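PDB 2FYI: HTH-type transcriptional regulator cbl from Escherichia coli K12, which probably acts as an accessory LysR-family transcription factor of the cys regulon, and is represented here by its cofactor-binding domain. Local coordinates for residues E38-V43 against Q201-W206; L193-G198 against R207-C212; E54-L59 against P77-F82. One frame throughout, in Å; residues are numbered along the deposited sequence.

Contact 1: E38-V43 against Q201-W206; sequences ELFPEV and QRNYVW
Phe-40 and Val-43 meet Tyr-204 where a type I beta turn, Phe-40 to Val-43, connects helix 29-39 to strand 43-49 and packs against the first turn of helix 203-212. This region belongs to the cofactor-binding domain, whose periplasmic-binding-protein-like fold is that of LysR regulators. Two CH-pi contacts form the centre of the interface, and Tyr-204 serves in both, as donor and as acceptor. Its CB stands over one face of the Phe-40 ring, 3.9 Å from the ring centroid and only 10° off the normal. Its own ring receives CG1 of Val-43 over a face, 4.0 Å from the centroid. Plain apolar packing adds the other branch of the valine, with CG2 at 3.5 Å from CD1 of Tyr-204. With chi1 at 56°, the Tyr-204 ring is swung between the two backbone branches, a rotation that brings one face against Val-43. Polar groups gather at the margin: ND2 of Asn-203 comes obliquely to 4.0 Å from CE1 of Phe-40, amide and ring planes 79° apart, while OD1 takes a weak hydrogen bond from NH2 of Arg-202, the N-cap residue. The Tyr-204 hydroxyl makes a weak hydrogen bond with the Val-15 carbonyl, tying the ring to strand 14-20. On the ring face opposite Val-43 lies CB of Arg-202, 3.7 Å above the Tyr-204 plane and offset toward the rim.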
# COMPACT_ATOMS: atom_id res chain seq x y z
N GLU A 38 -1.57 -22.99 -13.32
CA GLU A 38 -1.84 -24.02 -14.34
C GLU A 38 -0.78 -25.10 -14.29
O GLU A 38 -1.05 -26.28 -14.14
CB GLU A 38 -1.73 -23.42 -15.72
CG GLU A 38 -2.55 -22.18 -15.90
CD GLU A 38 -3.77 -22.46 -16.75
OE1 GLU A 38 -4.23 -23.64 -16.75
OE2 GLU A 38 -4.25 -21.51 -17.42
N LEU A 39 0.46 -24.65 -14.44
CA LEU A 39 1.60 -25.53 -14.44
C LEU A 39 1.67 -26.36 -13.17
O LEU A 39 1.92 -27.54 -13.23
CB LEU A 39 2.86 -24.69 -14.52
CG LEU A 39 4.12 -25.50 -14.71
CD1 LEU A 39 4.11 -25.91 -16.16
CD2 LEU A 39 5.35 -24.65 -14.39
N PHE A 40 1.46 -25.74 -12.02
CA PHE A 40 1.59 -26.46 -10.75
C PHE A 40 0.31 -26.43 -9.94
O PHE A 40 0.25 -25.82 -8.88
CB PHE A 40 2.73 -25.89 -9.88
CG PHE A 40 4.09 -26.20 -10.38
CD1 PHE A 40 4.63 -27.46 -10.24
CD2 PHE A 40 4.85 -25.22 -10.99
CE1 PHE A 40 5.89 -27.75 -10.69
CE2 PHE A 40 6.14 -25.51 -11.46
CZ PHE A 40 6.66 -26.78 -11.31
N PRO A 41 -0.71 -27.14 -10.41
CA PRO A 41 -2.00 -27.05 -9.78
C PRO A 41 -2.00 -27.51 -8.33
O PRO A 41 -2.78 -27.02 -7.55
CB PRO A 41 -2.86 -27.98 -10.62
CG PRO A 41 -1.92 -28.92 -11.18
CD PRO A 41 -0.71 -28.11 -11.51
N GLU A 42 -1.12 -28.42 -7.94
CA GLU A 42 -1.13 -28.90 -6.56
C GLU A 42 -0.18 -28.17 -5.61
O GLU A 42 -0.01 -28.58 -4.48
CB GLU A 42 -0.83 -30.38 -6.51
CG GLU A 42 -1.87 -31.19 -7.20
CD GLU A 42 -3.15 -31.28 -6.40
OE1 GLU A 42 -3.29 -32.32 -5.69
OE2 GLU A 42 -3.98 -30.33 -6.47
N VAL A 43 0.48 -27.11 -6.06
CA VAL A 43 1.32 -26.40 -5.12
C VAL A 43 0.60 -25.18 -4.61
O VAL A 43 0.11 -24.33 -5.38
CB VAL A 43 2.65 -25.98 -5.70
CG1 VAL A 43 3.29 -24.94 -4.79
CG2 VAL A 43 3.53 -27.20 -5.85
N GLN A 201 16.54 -25.64 -2.74
CA GLN A 201 15.11 -25.36 -2.95
C GLN A 201 14.29 -26.53 -3.52
O GLN A 201 14.85 -27.51 -4.04
CB GLN A 201 14.94 -24.18 -3.88
CG GLN A 201 15.68 -22.91 -3.43
CD GLN A 201 14.91 -22.10 -2.38
OE1 GLN A 201 13.78 -22.45 -1.97
NE2 GLN A 201 15.52 -21.01 -1.94
N ARG A 202 12.96 -26.42 -3.42
CA ARG A 202 12.02 -27.36 -4.05
C ARG A 202 12.01 -27.13 -5.56
O ARG A 202 12.32 -26.02 -6.01
CB ARG A 202 10.61 -27.14 -3.52
CG ARG A 202 10.41 -27.44 -2.03
CD ARG A 202 10.40 -28.94 -1.78
NE ARG A 202 9.86 -29.64 -2.95
CZ ARG A 202 8.58 -29.95 -3.13
NH1 ARG A 202 7.66 -29.64 -2.22
NH2 ARG A 202 8.21 -30.58 -4.23
N ASN A 203 11.62 -28.13 -6.33
CA ASN A 203 11.68 -27.99 -7.79
C ASN A 203 10.89 -26.80 -8.33
O ASN A 203 11.35 -26.10 -9.25
CB ASN A 203 11.25 -29.28 -8.49
CG ASN A 203 9.81 -29.67 -8.19
OD1 ASN A 203 9.42 -29.82 -7.03
ND2 ASN A 203 9.00 -29.83 -9.24
N TYR A 204 9.72 -26.55 -7.74
CA TYR A 204 8.85 -25.48 -8.21
C TYR A 204 9.39 -24.04 -8.02
O TYR A 204 8.98 -23.12 -8.75
CB TYR A 204 7.44 -25.62 -7.66
CG TYR A 204 7.35 -25.69 -6.17
CD1 TYR A 204 6.98 -26.88 -5.53
CD2 TYR A 204 7.62 -24.58 -5.38
CE1 TYR A 204 6.89 -26.96 -4.12
CE2 TYR A 204 7.53 -24.63 -3.96
CZ TYR A 204 7.16 -25.83 -3.34
OH TYR A 204 7.07 -25.89 -1.95
N VAL A 205 10.29 -23.83 -7.05
CA VAL A 205 10.86 -22.50 -6.85
C VAL A 205 11.72 -22.25 -8.07
O VAL A 205 11.64 -21.19 -8.68
CB VAL A 205 11.77 -22.42 -5.61
CG1 VAL A 205 12.50 -21.06 -5.52
CG2 VAL A 205 11.00 -22.75 -4.35
N TRP A 206 12.52 -23.24 -8.43
CA TRP A 206 13.44 -23.09 -9.57
C TRP A 206 12.64 -22.78 -10.83
O TRP A 206 13.02 -21.92 -11.62
CB TRP A 206 14.33 -24.31 -9.76
CG TRP A 206 15.19 -24.64 -8.60
CD1 TRP A 206 15.16 -25.81 -7.85
CD2 TRP A 206 16.21 -23.83 -8.04
NE1 TRP A 206 16.12 -25.76 -6.86
CE2 TRP A 206 16.78 -24.55 -6.95
CE3 TRP A 206 16.71 -22.56 -8.34
CZ2 TRP A 206 17.82 -24.03 -6.17
CZ3 TRP A 206 17.74 -22.05 -7.56
CH2 TRP A 206 18.29 -22.78 -6.49

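Contact 2: L193-G198 against R207-C212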
# COMPACT_ATOMS: atom_id res chain seq x y z
N LEU A 193 14.57 -10.58 -8.86
CA LEU A 193 14.11 -11.79 -8.28
C LEU A 193 15.28 -12.25 -7.43
O LEU A 193 16.39 -12.46 -7.97
CB LEU A 193 13.89 -12.78 -9.39
CG LEU A 193 12.85 -12.35 -10.41
CD1 LEU A 193 13.26 -12.82 -11.79
CD2 LEU A 193 11.46 -12.88 -9.99
N GLY A 194 15.07 -12.39 -6.13
CA GLY A 194 16.13 -12.81 -5.23
C GLY A 194 15.88 -14.14 -4.54
O GLY A 194 14.73 -14.52 -4.29
N LEU A 195 16.95 -14.87 -4.24
CA LEU A 195 16.87 -16.08 -3.42
C LEU A 195 17.96 -15.98 -2.38
O LEU A 195 18.96 -15.25 -2.59
CB LEU A 195 17.15 -17.33 -4.26
CG LEU A 195 16.25 -17.53 -5.47
CD1 LEU A 195 16.81 -18.51 -6.45
CD2 LEU A 195 14.92 -17.98 -4.93
N LYS A 196 17.80 -16.72 -1.29
CA LYS A 196 18.88 -16.83 -0.31
C LYS A 196 20.08 -17.56 -0.90
O LYS A 196 19.95 -18.62 -1.53
CB LYS A 196 18.38 -17.57 0.92
CG LYS A 196 19.36 -17.70 2.05
CD LYS A 196 18.60 -18.40 3.16
CE LYS A 196 19.50 -19.11 4.13
NZ LYS A 196 20.01 -18.13 5.09
N ARG A 197 21.26 -16.99 -0.72
CA ARG A 197 22.47 -17.58 -1.30
C ARG A 197 22.86 -18.88 -0.62
O ARG A 197 22.70 -19.03 0.58
CB ARG A 197 23.60 -16.58 -1.20
CG ARG A 197 24.90 -17.04 -1.72
CD ARG A 197 25.87 -15.93 -1.47
NE ARG A 197 25.60 -14.82 -2.37
CZ ARG A 197 26.01 -14.79 -3.64
NH1 ARG A 197 26.70 -15.83 -4.14
NH2 ARG A 197 25.74 -13.73 -4.41
N GLY A 198 23.37 -19.83 -1.40
CA GLY A 198 23.69 -21.16 -0.89
C GLY A 198 22.49 -21.98 -0.40
O GLY A 198 22.65 -23.04 0.19
N ARG A 207 11.52 -23.48 -10.99
CA ARG A 207 10.68 -23.22 -12.13
C ARG A 207 10.07 -21.82 -12.16
O ARG A 207 10.02 -21.19 -13.20
CB ARG A 207 9.59 -24.25 -12.28
CG ARG A 207 8.96 -24.08 -13.64
CD ARG A 207 9.92 -24.57 -14.73
NE ARG A 207 9.73 -26.01 -14.90
CZ ARG A 207 8.87 -26.55 -15.77
NH1 ARG A 207 8.15 -25.75 -16.58
NH2 ARG A 207 8.73 -27.88 -15.86
N PHE A 208 9.60 -21.34 -11.02
CA PHE A 208 8.98 -20.03 -10.98
C PHE A 208 9.88 -18.97 -11.58
O PHE A 208 9.43 -18.10 -12.32
CB PHE A 208 8.66 -19.63 -9.55
CG PHE A 208 7.89 -18.34 -9.46
CD1 PHE A 208 6.51 -18.35 -9.40
CD2 PHE A 208 8.55 -17.11 -9.45
CE1 PHE A 208 5.80 -17.15 -9.34
CE2 PHE A 208 7.83 -15.91 -9.37
CZ PHE A 208 6.47 -15.94 -9.32
N LEU A 209 11.16 -19.03 -11.24
CA LEU A 209 12.09 -18.02 -11.72
C LEU A 209 12.16 -18.09 -13.22
O LEU A 209 12.12 -17.07 -13.90
CB LEU A 209 13.49 -18.18 -11.11
CG LEU A 209 13.66 -17.85 -9.63
CD1 LEU A 209 14.92 -17.10 -9.40
CD2 LEU A 209 12.52 -16.99 -9.18
N GLU A 210 12.23 -19.31 -13.73
CA GLU A 210 12.38 -19.50 -15.17
C GLU A 210 11.17 -18.96 -15.94
O GLU A 210 11.26 -18.10 -16.83
CB GLU A 210 12.57 -20.98 -15.44
CG GLU A 210 12.90 -21.28 -16.85
CD GLU A 210 12.41 -22.66 -17.20
OE1 GLU A 210 13.12 -23.66 -16.88
OE2 GLU A 210 11.29 -22.74 -17.77
N LEU A 211 10.02 -19.49 -15.56
CA LEU A 211 8.73 -18.97 -15.89
C LEU A 211 8.67 -17.45 -15.97
O LEU A 211 7.99 -16.91 -16.84
CB LEU A 211 7.77 -19.47 -14.82
CG LEU A 211 6.32 -19.64 -15.25
CD1 LEU A 211 6.23 -19.84 -16.77
CD2 LEU A 211 5.70 -20.78 -14.45
N CYS A 212 9.36 -16.75 -15.07
CA CYS A 212 9.43 -15.28 -15.07
C CYS A 212 10.24 -14.69 -16.21
O CYS A 212 9.95 -13.57 -16.69
CB CYS A 212 10.10 -14.80 -13.82
SG CYS A 212 8.98 -14.47 -12.57
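Leu-209 faces both Leu-193 and Leu-195, one methyl for each, as helix 203-212 lies against the sheet strand that precedes it in the chain. Its CD1 meets CD1 of Leu-195 tip to tip at 3.8 Å, and its CD2 is more loosely placed, 4.3 Å from CD2 of Leu-193. One turn further along the helix, SG of Cys-212 approaches that same Leu-193 CD2 at 3.9 Å. The segment axes pass 10.4 Å apart with N-to-C directions 163° from each other, a nearly antiparallel packing of helix on strand in the alpha/beta lobe. A chi1 of -70° turns the Leu-209 fork to the strand, and its CD2 also lies in plane at the edge of the Phe-208 ring. Behind this first shell, Ile-66 of strand 66-69 packs on Leu-195 and Leu-209, and Ile-68 on Leu-193, while Phe-82 and Trp-84 of strand 79-94 close in on Leu-209 and Leu-193. Backbone bonds from Gly-194 to Gly-67 and from Leu-195 to Val-80 fix the strand between its neighbours. With leucine branches and one sulfur at the interface, 193-198 and 207-212 meet through burial of apolar surface; a weak hydrogen bond between Cys-212 O and Trp-84 NE1 adds a polar tie to the neighbouring strand.

Contact 3: E54-L59 against P77-F82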
# COMPACT_ATOMS: atom_id res chain seq x y z
N GLU A 54 12.11 -5.49 4.50
CA GLU A 54 11.41 -6.65 5.02
C GLU A 54 11.61 -7.87 4.15
O GLU A 54 11.80 -8.99 4.64
CB GLU A 54 9.92 -6.39 5.02
CG GLU A 54 9.35 -6.08 6.37
CD GLU A 54 8.21 -5.08 6.32
OE1 GLU A 54 7.49 -4.95 5.28
OE2 GLU A 54 8.06 -4.40 7.34
N ILE A 55 11.52 -7.65 2.85
CA ILE A 55 11.64 -8.70 1.90
C ILE A 55 13.00 -9.34 2.02
O ILE A 55 13.12 -10.57 2.02
CB ILE A 55 11.44 -8.17 0.51
CG1 ILE A 55 10.14 -7.38 0.45
CG2 ILE A 55 11.41 -9.32 -0.47
CD1 ILE A 55 9.67 -7.06 -0.96
N ALA A 56 14.03 -8.52 2.14
CA ALA A 56 15.38 -9.05 2.31
C ALA A 56 15.48 -9.86 3.60
O ALA A 56 16.06 -10.94 3.61
CB ALA A 56 16.40 -7.94 2.29
N THR A 57 14.91 -9.36 4.68
CA THR A 57 14.96 -10.09 5.93
C THR A 57 14.25 -11.42 5.82
O THR A 57 14.77 -12.43 6.27
CB THR A 57 14.32 -9.27 7.01
OG1 THR A 57 15.13 -8.12 7.22
CG2 THR A 57 14.24 -10.04 8.29
N LEU A 58 13.07 -11.44 5.20
CA LEU A 58 12.32 -12.69 5.10
C LEU A 58 13.12 -13.71 4.32
O LEU A 58 13.11 -14.89 4.64
CB LEU A 58 10.95 -12.48 4.45
CG LEU A 58 9.95 -11.61 5.23
CD1 LEU A 58 8.87 -11.23 4.28
CD2 LEU A 58 9.38 -12.30 6.44
N LEU A 59 13.85 -13.26 3.31
CA LEU A 59 14.67 -14.18 2.56
C LEU A 59 15.80 -14.69 3.42
O LEU A 59 16.06 -15.88 3.43
CB LEU A 59 15.21 -13.53 1.30
CG LEU A 59 14.30 -13.44 0.08
CD1 LEU A 59 15.05 -12.82 -1.08
CD2 LEU A 59 13.79 -14.80 -0.29
N PRO A 77 24.84 -8.97 0.49
CA PRO A 77 25.82 -10.05 0.48
C PRO A 77 25.18 -11.42 0.71
O PRO A 77 25.73 -12.43 0.29
CB PRO A 77 26.72 -9.73 1.68
CG PRO A 77 26.59 -8.28 1.88
CD PRO A 77 25.16 -7.94 1.50
N GLN A 78 24.03 -11.46 1.37
CA GLN A 78 23.44 -12.77 1.66
C GLN A 78 22.38 -13.20 0.68
O GLN A 78 21.78 -14.26 0.83
CB GLN A 78 22.83 -12.79 3.03
CG GLN A 78 23.81 -12.93 4.13
CD GLN A 78 23.13 -12.70 5.45
OE1 GLN A 78 21.95 -12.23 5.51
NE2 GLN A 78 23.84 -13.03 6.54
N LEU A 79 22.12 -12.39 -0.32
CA LEU A 79 21.17 -12.81 -1.33
C LEU A 79 21.84 -12.88 -2.69
O LEU A 79 22.96 -12.44 -2.87
CB LEU A 79 19.95 -11.89 -1.36
CG LEU A 79 19.25 -11.67 -0.02
CD1 LEU A 79 18.15 -10.68 -0.24
CD2 LEU A 79 18.71 -12.97 0.57
N VAL A 80 21.12 -13.47 -3.64
CA VAL A 80 21.55 -13.53 -5.03
C VAL A 80 20.34 -13.07 -5.86
O VAL A 80 19.24 -13.61 -5.69
CB VAL A 80 21.84 -14.99 -5.43
CG1 VAL A 80 22.21 -15.08 -6.89
CG2 VAL A 80 22.93 -15.58 -4.56
N ALA A 81 20.52 -12.09 -6.74
CA ALA A 81 19.38 -11.52 -7.42
C ALA A 81 19.52 -11.59 -8.93
O ALA A 81 20.61 -11.39 -9.47
CB ALA A 81 19.17 -10.11 -6.98
N PHE A 82 18.41 -11.86 -9.60
CA PHE A 82 18.39 -11.90 -11.06
C PHE A 82 17.41 -10.85 -11.53
O PHE A 82 16.36 -10.64 -10.90
CB PHE A 82 17.92 -13.25 -11.55
CG PHE A 82 18.66 -14.40 -10.95
CD1 PHE A 82 18.30 -14.92 -9.72
CD2 PHE A 82 19.70 -15.02 -11.64
CE1 PHE A 82 18.99 -16.03 -9.16
CE2 PHE A 82 20.39 -16.12 -11.09
CZ PHE A 82 20.03 -16.62 -9.85
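OE1 of Glu-54 is gripped twice, by the backbone N of Thr-51 and by a salt bridge to Arg-119 of the second subunit, so helix 52-61 is tied into the dimer on one side. On another side the same helix packs on the start of strand 79-94, where a single leucine does the work. Leu-79 fits its forked end against Ala-56 and Leu-59, residues three apart on neighbouring helical turns. CD2 of Leu-79 lies 3.6 Å from CB of Leu-59, while its CD1 reaches CD1 of Leu-59 at 3.9 Å and CB of Ala-56 at 4.1 Å. The two leucines cross at about a right angle, and a chi1 of -53° directs the Leu-79 fork at the helix, both methyls meeting Leu-59. Leu-73, from the loop connecting strand 66-69 to this one, also touches Leu-79. Cutting Leu-79 back to an alanine removes both methyls that meet the helix and would probably open a gap beside CB of Leu-59 and CB of Ala-56. Gln-78 and Val-80, flanking the leucine, pair through their backbones with Arg-197, just past strand 189-196, and Leu-195 within it. The chemistry is therefore divided: one salt bridge serves the subunit interface, a hydrogen bond from Thr-51 N holds the same carboxylate within the chain, and apolar packing joins helix to strand.

All three contacts are largely buried and belong to one lobe; contacts 2 and 3 set helices on its sheet, and contact 1 sets a turn on a helix. Contacts 1 and 2 share helix 203-212: its first turn meets the turn before strand 43-49, while its later turns lie on strand 189-196, and Trp-206 also packs on Leu-195. Contacts 2 and 3 share the sheet instead, through backbone pairing of strands 189-196 and 79-94. Contacts 1 and 3 do not touch. Chemistry follows place: contact 1, farthest from the chain centre, uses aromatic faces and has an exposed polar margin; contact 2 is aliphatic with one sulfur; contact 3, the smallest, is aliphatic, yet of the three only it has a segment touching the second subunit.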